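Local structure of 2-nitropropane dioxygenase (Streptomyces ansochromogenes, 3BW2) at residues V126-G131 with R135-R140; H87-E92 with S302-A307; F240-E245 with R254-P259. The protein probably oxidises alkyl nitronates, propionate 3-nitronate presumably among them, with molecular oxygen, using bound flavin mononucleotide on a TIM-barrel scaffold. All blocks are in the same frame, centred on the assembly; numbering follows the deposited sequence.

Interaction 1 (V126-G131 with R135-R140); sequences VSFHFG and REVIAR. With FMN (flavin mononucleotide), chain B.
Strand 125-129 leads through a short loop into helix 135-143, and no hydrogen bond joins segments 126-131 and 135-140; Phe128 of the strand meets Val137 and Ile138 of the helix. The contact is apolar and rests on one ring. Phe128 CZ lies 4.1 Å from Val137 CG1, and on the neighbouring rim position Phe128 CE2 is 4.2 Å from Ile138 CD1; both methyls come at the ring obliquely. Val137 sets CG1 anti to its own nitrogen (chi1 170°), which is the branch that meets the ring, whereas Ile138 gets there by the far end of its longer chain. His129, the next residue along the strand, belongs to the flavin pocket. One face of its imidazole is covered by the pyrimidine end of FMN, with FMN C2 3.7 Å above the plane and displaced toward the rim, while FMN O2 comes within 3.1 Å of His129 CD2. The imidazole turns an edge toward Phe130, His129 ND1 standing 3.6 Å above the centre of the Phe130 ring. With an alanine in place of His129, the flavin carbonyl would probably lose the flat surface beneath it and the Phe130 ring its imidazole neighbour. Strand 125-129 runs between parallel strands 65-70 and 147-152, and Ser127 OG bonds to Asn68 ND2, from an FMN-binding residue. On the outer side Tyr111 of helix 111-120 touches both Phe128 and Val137, and Ile138 rests on Thr148 of strand 147-152, the second strand of the beta-alpha-beta unit 125-129, 135-143, 147-152.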
# COMPACT_ATOMS: atom_id res chain seq x y z
N VAL A 126 24.90 -9.92 -1.30
CA VAL A 126 24.12 -11.03 -0.78
C VAL A 126 22.95 -10.43 -0.00
O VAL A 126 23.14 -9.51 0.80
CB VAL A 126 24.94 -11.93 0.18
CG1 VAL A 126 24.01 -12.94 0.87
CG2 VAL A 126 26.01 -12.67 -0.59
N SER A 127 21.74 -10.92 -0.26
CA SER A 127 20.57 -10.42 0.45
C SER A 127 19.92 -11.59 1.19
O SER A 127 20.09 -12.75 0.80
CB SER A 127 19.57 -9.76 -0.51
OG SER A 127 19.02 -10.70 -1.41
N PHE A 128 19.19 -11.28 2.25
CA PHE A 128 18.54 -12.31 3.05
C PHE A 128 17.04 -12.06 3.13
O PHE A 128 16.60 -10.92 3.18
CB PHE A 128 19.12 -12.32 4.47
CG PHE A 128 20.59 -12.64 4.51
CD1 PHE A 128 21.02 -13.94 4.72
CD2 PHE A 128 21.54 -11.64 4.34
CE1 PHE A 128 22.39 -14.25 4.75
CE2 PHE A 128 22.90 -11.93 4.37
CZ PHE A 128 23.33 -13.24 4.58
N HIS A 129 16.26 -13.14 3.15
CA HIS A 129 14.81 -13.03 3.23
C HIS A 129 14.30 -13.89 4.38
O HIS A 129 14.91 -14.90 4.72
CB HIS A 129 14.18 -13.49 1.91
CG HIS A 129 12.92 -12.75 1.56
ND1 HIS A 129 11.70 -13.38 1.42
CD2 HIS A 129 12.69 -11.44 1.31
CE1 HIS A 129 10.78 -12.49 1.09
NE2 HIS A 129 11.35 -11.30 1.02
N PHE A 130 13.18 -13.47 4.97
CA PHE A 130 12.53 -14.17 6.08
C PHE A 130 13.26 -14.01 7.41
O PHE A 130 13.27 -14.93 8.24
CB PHE A 130 12.37 -15.67 5.76
CG PHE A 130 11.54 -15.95 4.54
CD1 PHE A 130 10.24 -15.45 4.43
CD2 PHE A 130 12.03 -16.76 3.52
CE1 PHE A 130 9.45 -15.75 3.32
CE2 PHE A 130 11.25 -17.06 2.41
CZ PHE A 130 9.96 -16.55 2.30
N GLY A 131 13.87 -12.85 7.61
CA GLY A 131 14.58 -12.63 8.86
C GLY A 131 15.91 -11.93 8.71
O GLY A 131 16.26 -11.46 7.63
N ARG A 135 24.71 -11.22 13.60
CA ARG A 135 25.61 -10.14 13.20
C ARG A 135 27.01 -10.65 12.86
O ARG A 135 27.79 -9.93 12.24
CB ARG A 135 25.69 -9.07 14.29
CG ARG A 135 26.33 -9.53 15.57
CD ARG A 135 26.31 -8.41 16.61
NE ARG A 135 27.01 -8.80 17.83
CZ ARG A 135 27.04 -8.06 18.93
NH1 ARG A 135 26.40 -6.89 18.98
NH2 ARG A 135 27.71 -8.49 19.99
N GLU A 136 27.32 -11.88 13.26
CA GLU A 136 28.62 -12.47 12.94
C GLU A 136 28.66 -12.83 11.46
O GLU A 136 29.70 -12.76 10.81
CB GLU A 136 28.87 -13.72 13.78
CG GLU A 136 29.26 -13.47 15.23
CD GLU A 136 30.57 -12.70 15.38
OE1 GLU A 136 31.41 -12.75 14.45
OE2 GLU A 136 30.75 -12.05 16.43
N VAL A 137 27.51 -13.24 10.93
CA VAL A 137 27.39 -13.60 9.52
C VAL A 137 27.61 -12.34 8.68
O VAL A 137 28.36 -12.35 7.71
CB VAL A 137 26.00 -14.21 9.21
CG1 VAL A 137 25.79 -14.36 7.71
CG2 VAL A 137 25.88 -15.57 9.88
N ILE A 138 26.94 -11.25 9.06
CA ILE A 138 27.08 -9.98 8.37
C ILE A 138 28.54 -9.52 8.41
O ILE A 138 29.09 -9.09 7.39
CB ILE A 138 26.20 -8.88 9.03
CG1 ILE A 138 24.71 -9.26 8.91
CG2 ILE A 138 26.47 -7.52 8.40
CD1 ILE A 138 24.23 -9.41 7.48
N ALA A 139 29.16 -9.63 9.58
CA ALA A 139 30.55 -9.22 9.73
C ALA A 139 31.50 -10.03 8.86
O ALA A 139 32.39 -9.47 8.21
CB ALA A 139 30.97 -9.32 11.19
N ARG A 140 31.33 -11.34 8.83
CA ARG A 140 32.21 -12.17 8.02
C ARG A 140 32.05 -11.86 6.53
O ARG A 140 33.04 -11.82 5.79
CB ARG A 140 31.95 -13.65 8.29
CG ARG A 140 33.05 -14.55 7.76
CD ARG A 140 33.07 -15.90 8.47
NE ARG A 140 33.18 -15.75 9.91
CZ ARG A 140 33.28 -16.76 10.77
NH1 ARG A 140 33.28 -18.01 10.31
NH2 ARG A 140 33.36 -16.53 12.07
N1 FMN B . 12.40 -12.13 -2.68
C2 FMN B . 13.50 -12.80 -2.09
O2 FMN B . 14.19 -12.23 -1.25
N3 FMN B . 13.81 -14.09 -2.46
C4 FMN B . 13.09 -14.80 -3.41
O4 FMN B . 13.41 -15.96 -3.71
C4A FMN B . 11.99 -14.14 -4.03
N5 FMN B . 11.23 -14.77 -5.01
C5A FMN B . 10.17 -14.13 -5.65
C6 FMN B . 9.44 -14.82 -6.66
C7 FMN B . 8.34 -14.21 -7.36
C7M FMN B . 8.22 -14.67 -8.83
C8 FMN B . 8.06 -12.84 -6.99
C8M FMN B . 7.49 -11.82 -7.96
C9 FMN B . 8.76 -12.15 -5.95
C9A FMN B . 9.83 -12.79 -5.28
N10 FMN B . 10.57 -12.14 -4.26
C10 FMN B . 11.66 -12.79 -3.64
C1' FMN B . 10.12 -10.79 -3.71
C2' FMN B . 10.99 -9.69 -4.38
O2' FMN B . 12.22 -9.60 -3.68
C3' FMN B . 10.33 -8.27 -4.33
O3' FMN B . 10.10 -7.99 -2.94
C4' FMN B . 8.99 -8.16 -5.07
O4' FMN B . 9.16 -8.78 -6.35
C5' FMN B . 8.58 -6.67 -5.25
O5' FMN B . 7.32 -6.54 -5.96
P FMN B . 7.09 -6.45 -7.58
O1P FMN B . 8.39 -5.73 -7.65
O2P FMN B . 5.80 -5.79 -7.12
O3P FMN B . 7.15 -7.96 -7.53

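Interaction 2 (H87-E92 with S302-A307); sequences HQLAGE and SPLRKA
Leu304, on helix 296-311, points at the short break where helix 81-88 gives way to helix 90-95; the backbones come nearest at Glu92 and Leu304, whose CA atoms are 7.0 Å apart, and no hydrogen bond crosses between them. Leu304 does the reaching. Its CG lies anti to the carbonyl carbon (chi1 -62°), and both methyls meet Glu92: Leu304 CD1 is 3.8 Å and Leu304 CD2 4.0 Å from Glu92 CB, and Leu304 CD2 also lies 3.7 Å from Glu92 C. Leu89, in the break itself, adds a looser touch, its CD1 4.3 Å from Leu304 CD1. Glu92 thus offers only its aliphatic base and backbone to the leucine. Its chain bends at chi2, and the carboxylate is engaged by helix 281-286, where Glu92 OE2 makes a salt bridge to Arg281 and a hydrogen bond to His286. These partners would probably stabilise the negative charge of this buried acid. Phe282 of the same helix touches both Leu89 and Glu92. The contact is long-range packing between helices, far from the flavin: a leucine side chain from helix 296-311 meets a helix break inserted between strands 65-70 and 125-129 of the TIM barrel.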
# COMPACT_ATOMS: atom_id res chain seq x y z
N HIS A 87 -5.20 -32.78 4.52
CA HIS A 87 -6.45 -33.49 4.29
C HIS A 87 -7.30 -32.74 3.27
O HIS A 87 -7.83 -33.33 2.33
CB HIS A 87 -7.22 -33.62 5.62
CG HIS A 87 -8.58 -34.23 5.47
ND1 HIS A 87 -8.77 -35.53 5.04
CD2 HIS A 87 -9.81 -33.73 5.73
CE1 HIS A 87 -10.06 -35.80 5.03
NE2 HIS A 87 -10.72 -34.73 5.44
N GLN A 88 -7.42 -31.43 3.46
CA GLN A 88 -8.21 -30.59 2.57
C GLN A 88 -7.64 -30.53 1.16
O GLN A 88 -8.33 -30.11 0.23
CB GLN A 88 -8.31 -29.17 3.15
CG GLN A 88 -8.87 -29.14 4.56
CD GLN A 88 -8.83 -27.76 5.18
OE1 GLN A 88 -7.80 -27.07 5.11
NE2 GLN A 88 -9.93 -27.34 5.79
N LEU A 89 -6.39 -30.96 1.00
CA LEU A 89 -5.75 -30.96 -0.32
C LEU A 89 -5.83 -32.32 -1.01
O LEU A 89 -5.30 -32.49 -2.10
CB LEU A 89 -4.28 -30.54 -0.20
CG LEU A 89 -4.00 -29.10 0.24
CD1 LEU A 89 -2.49 -28.90 0.38
CD2 LEU A 89 -4.57 -28.13 -0.79
N ALA A 90 -6.49 -33.28 -0.37
CA ALA A 90 -6.61 -34.62 -0.94
C ALA A 90 -7.19 -34.58 -2.34
O ALA A 90 -6.75 -35.32 -3.22
CB ALA A 90 -7.47 -35.50 -0.04
N GLY A 91 -8.17 -33.71 -2.55
CA GLY A 91 -8.78 -33.58 -3.86
C GLY A 91 -7.79 -33.11 -4.91
O GLY A 91 -7.79 -33.60 -6.04
N GLU A 92 -6.95 -32.15 -4.53
CA GLU A 92 -5.94 -31.61 -5.44
C GLU A 92 -4.96 -32.73 -5.83
O GLU A 92 -4.59 -32.87 -7.00
CB GLU A 92 -5.16 -30.47 -4.76
CG GLU A 92 -6.02 -29.29 -4.29
CD GLU A 92 -6.62 -28.49 -5.44
OE1 GLU A 92 -6.18 -28.67 -6.59
OE2 GLU A 92 -7.52 -27.67 -5.17
N SER A 302 4.24 -28.37 -3.19
CA SER A 302 5.21 -28.36 -4.27
C SER A 302 4.87 -29.32 -5.41
O SER A 302 4.91 -28.94 -6.58
CB SER A 302 6.61 -28.67 -3.74
OG SER A 302 7.55 -28.56 -4.79
N PRO A 303 4.53 -30.59 -5.09
CA PRO A 303 4.19 -31.57 -6.12
C PRO A 303 2.94 -31.15 -6.90
O PRO A 303 2.84 -31.37 -8.10
CB PRO A 303 3.95 -32.85 -5.32
CG PRO A 303 4.85 -32.68 -4.14
CD PRO A 303 4.61 -31.24 -3.77
N LEU A 304 1.98 -30.54 -6.20
CA LEU A 304 0.75 -30.09 -6.84
C LEU A 304 1.07 -29.00 -7.86
O LEU A 304 0.59 -29.02 -8.99
CB LEU A 304 -0.23 -29.56 -5.79
CG LEU A 304 -0.71 -30.57 -4.74
CD1 LEU A 304 -1.60 -29.87 -3.71
CD2 LEU A 304 -1.46 -31.70 -5.42
N ARG A 305 1.89 -28.04 -7.44
CA ARG A 305 2.27 -26.94 -8.32
C ARG A 305 3.07 -27.42 -9.52
O ARG A 305 2.91 -26.89 -10.62
CB ARG A 305 3.05 -25.89 -7.53
CG ARG A 305 2.17 -25.03 -6.63
CD ARG A 305 3.00 -24.04 -5.85
NE ARG A 305 3.64 -24.66 -4.70
CZ ARG A 305 4.65 -24.11 -4.03
NH1 ARG A 305 5.13 -22.93 -4.40
NH2 ARG A 305 5.16 -24.74 -2.98
N LYS A 306 3.94 -28.41 -9.32
CA LYS A 306 4.74 -28.95 -10.42
C LYS A 306 3.81 -29.59 -11.45
O LYS A 306 3.98 -29.41 -12.65
CB LYS A 306 5.72 -30.02 -9.93
CG LYS A 306 6.87 -29.52 -9.07
CD LYS A 306 7.91 -30.64 -8.91
CE LYS A 306 9.06 -30.23 -8.01
NZ LYS A 306 8.65 -30.13 -6.58
N ALA A 307 2.84 -30.36 -10.97
CA ALA A 307 1.90 -31.03 -11.85
C ALA A 307 1.08 -30.00 -12.63
O ALA A 307 0.90 -30.14 -13.85
CB ALA A 307 0.97 -31.92 -11.03

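Interaction 3 (F240-E245 with R254-P259); sequences FLATDE and RALTDP
Just beyond the last strand of the TIM barrel, 233-236, the chain enters the short helix 238-241, and the contact of Leu241 and Ala242 with Leu256 closes the excursion that follows. The methyl Ala242 CB meets Leu256 CD1 at 3.8 Å, and the other branch of the same leucine, Leu256 CD2, is 4.3 Å from Leu241 CD2. The fork of Leu256 thus spans two consecutive residues. Its CG lies anti to the carbonyl carbon (chi1 -59°), which carries the fork toward segment 240-245; the CA atoms of Ala242 and Leu256 remain 7.9 Å apart, so side chains alone bridge the gap. In TIM-barrel flavoproteins of this kind the phosphate of FMN commonly lies at the C-terminal ends of the late strands, and here the FMN-binding residues Gly237 and Thr238 lie just before segment 240-245. Leu241 itself lines the pocket and touches FMN, while the side chain of Leu256 comes about 4 Å from that of Thr238. The chain turns from Phe240 to Thr243, and the carbonyl oxygen of Phe240 is gripped twice by Thr243. Thr243 OG1 bonds to Phe240 O at 2.7 Å, with the donor tilted 16° from the carbonyl plane. Thr243 N bonds to the same Phe240 O at 3.1 Å. On the partner segment, a type I turn from Ala255 to Asp258 is closed by Asp258 N bonding to Ala255 O at 3.0 Å. Helices 25-33 and 333-350 cover Phe240 and Thr243, and Lys253 NZ holds the carbonyl oxygen of Thr243.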
# COMPACT_ATOMS: atom_id res chain seq x y z
N PHE A 240 10.37 -7.76 -14.04
CA PHE A 240 11.34 -8.61 -14.73
C PHE A 240 10.84 -10.03 -14.96
O PHE A 240 11.37 -10.76 -15.80
CB PHE A 240 12.66 -8.63 -13.96
CG PHE A 240 13.48 -7.39 -14.14
CD1 PHE A 240 14.13 -7.15 -15.35
CD2 PHE A 240 13.57 -6.44 -13.13
CE1 PHE A 240 14.86 -5.98 -15.54
CE2 PHE A 240 14.29 -5.27 -13.31
CZ PHE A 240 14.94 -5.03 -14.53
N LEU A 241 9.82 -10.43 -14.20
CA LEU A 241 9.24 -11.77 -14.31
C LEU A 241 8.71 -11.99 -15.72
O LEU A 241 8.75 -13.10 -16.26
CB LEU A 241 8.10 -11.92 -13.30
CG LEU A 241 7.36 -13.25 -13.15
CD1 LEU A 241 8.32 -14.33 -12.70
CD2 LEU A 241 6.25 -13.10 -12.12
N ALA A 242 8.23 -10.90 -16.31
CA ALA A 242 7.64 -10.91 -17.64
C ALA A 242 8.63 -10.83 -18.82
O ALA A 242 8.22 -10.98 -19.97
CB ALA A 242 6.62 -9.78 -17.75
N THR A 243 9.91 -10.58 -18.54
CA THR A 243 10.90 -10.46 -19.60
C THR A 243 11.28 -11.81 -20.21
O THR A 243 11.06 -12.86 -19.61
CB THR A 243 12.19 -9.73 -19.11
OG1 THR A 243 12.82 -10.48 -18.07
CG2 THR A 243 11.84 -8.35 -18.59
N ASP A 244 11.86 -11.77 -21.41
CA ASP A 244 12.24 -13.00 -22.10
C ASP A 244 13.25 -13.87 -21.35
O ASP A 244 13.12 -15.09 -21.35
CB ASP A 244 12.78 -12.67 -23.50
CG ASP A 244 11.72 -12.02 -24.38
OD1 ASP A 244 10.52 -12.25 -24.13
OD2 ASP A 244 12.08 -11.28 -25.33
N GLU A 245 14.23 -13.25 -20.70
CA GLU A 245 15.24 -14.01 -19.95
C GLU A 245 14.68 -14.68 -18.71
O GLU A 245 15.30 -15.61 -18.17
CB GLU A 245 16.42 -13.11 -19.54
CG GLU A 245 17.29 -12.64 -20.70
CD GLU A 245 16.71 -11.45 -21.44
OE1 GLU A 245 15.56 -11.05 -21.14
OE2 GLU A 245 17.40 -10.92 -22.33
N ARG A 254 1.86 -15.31 -18.88
CA ARG A 254 0.61 -14.97 -19.55
C ARG A 254 -0.45 -14.43 -18.60
O ARG A 254 -1.20 -13.51 -18.94
CB ARG A 254 0.06 -16.20 -20.29
CG ARG A 254 0.88 -16.59 -21.52
CD ARG A 254 0.16 -17.60 -22.42
NE ARG A 254 0.15 -18.96 -21.87
CZ ARG A 254 1.17 -19.81 -21.97
NH1 ARG A 254 2.28 -19.46 -22.59
NH2 ARG A 254 1.07 -21.02 -21.44
N ALA A 255 -0.50 -14.99 -17.39
CA ALA A 255 -1.49 -14.58 -16.39
C ALA A 255 -1.37 -13.12 -15.96
O ALA A 255 -2.38 -12.47 -15.69
CB ALA A 255 -1.39 -15.50 -15.17
N LEU A 256 -0.15 -12.60 -15.90
CA LEU A 256 0.10 -11.22 -15.47
C LEU A 256 -0.78 -10.18 -16.14
O LEU A 256 -1.24 -9.24 -15.49
CB LEU A 256 1.57 -10.85 -15.71
CG LEU A 256 2.65 -11.68 -15.01
CD1 LEU A 256 4.02 -11.09 -15.33
CD2 LEU A 256 2.43 -11.70 -13.51
N THR A 257 -1.02 -10.32 -17.44
CA THR A 257 -1.84 -9.35 -18.16
C THR A 257 -3.19 -9.90 -18.59
O THR A 257 -3.95 -9.22 -19.29
CB THR A 257 -1.09 -8.84 -19.40
OG1 THR A 257 -0.74 -9.94 -20.24
CG2 THR A 257 0.17 -8.09 -18.99
N ASP A 258 -3.51 -11.12 -18.15
CA ASP A 258 -4.78 -11.75 -18.49
C ASP A 258 -5.91 -11.16 -17.65
O ASP A 258 -5.90 -11.26 -16.42
CB ASP A 258 -4.70 -13.26 -18.22
CG ASP A 258 -5.97 -13.99 -18.60
OD1 ASP A 258 -7.04 -13.33 -18.70
OD2 ASP A 258 -5.92 -15.22 -18.78
N PRO A 259 -6.91 -10.53 -18.30
CA PRO A 259 -8.04 -9.93 -17.60
C PRO A 259 -8.73 -10.88 -16.63
O PRO A 259 -9.35 -10.45 -15.66
CB PRO A 259 -8.97 -9.51 -18.74
CG PRO A 259 -8.00 -9.17 -19.83
CD PRO A 259 -7.01 -10.31 -19.75

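Overall arrangement
All three contacts bury apolar side chains without a hydrogen bond between their segments. Interaction 1 joins a barrel strand to the helix that follows it, and interaction 3 joins two pieces of chain close in sequence after the last strand; each includes a residue of the FMN pocket, His129 and Leu241 respectively, and they lie on opposite sides of the chain's centre. Interaction 2 lies farther from the chain's centre yet is also buried, away from the flavin, and joins segments 210 residues apart, an interval that includes both other contacts. An aromatic ring dominates interaction 1, whereas leucine forks carry the other two, with a buried, charge-paired glutamate particular to interaction 2.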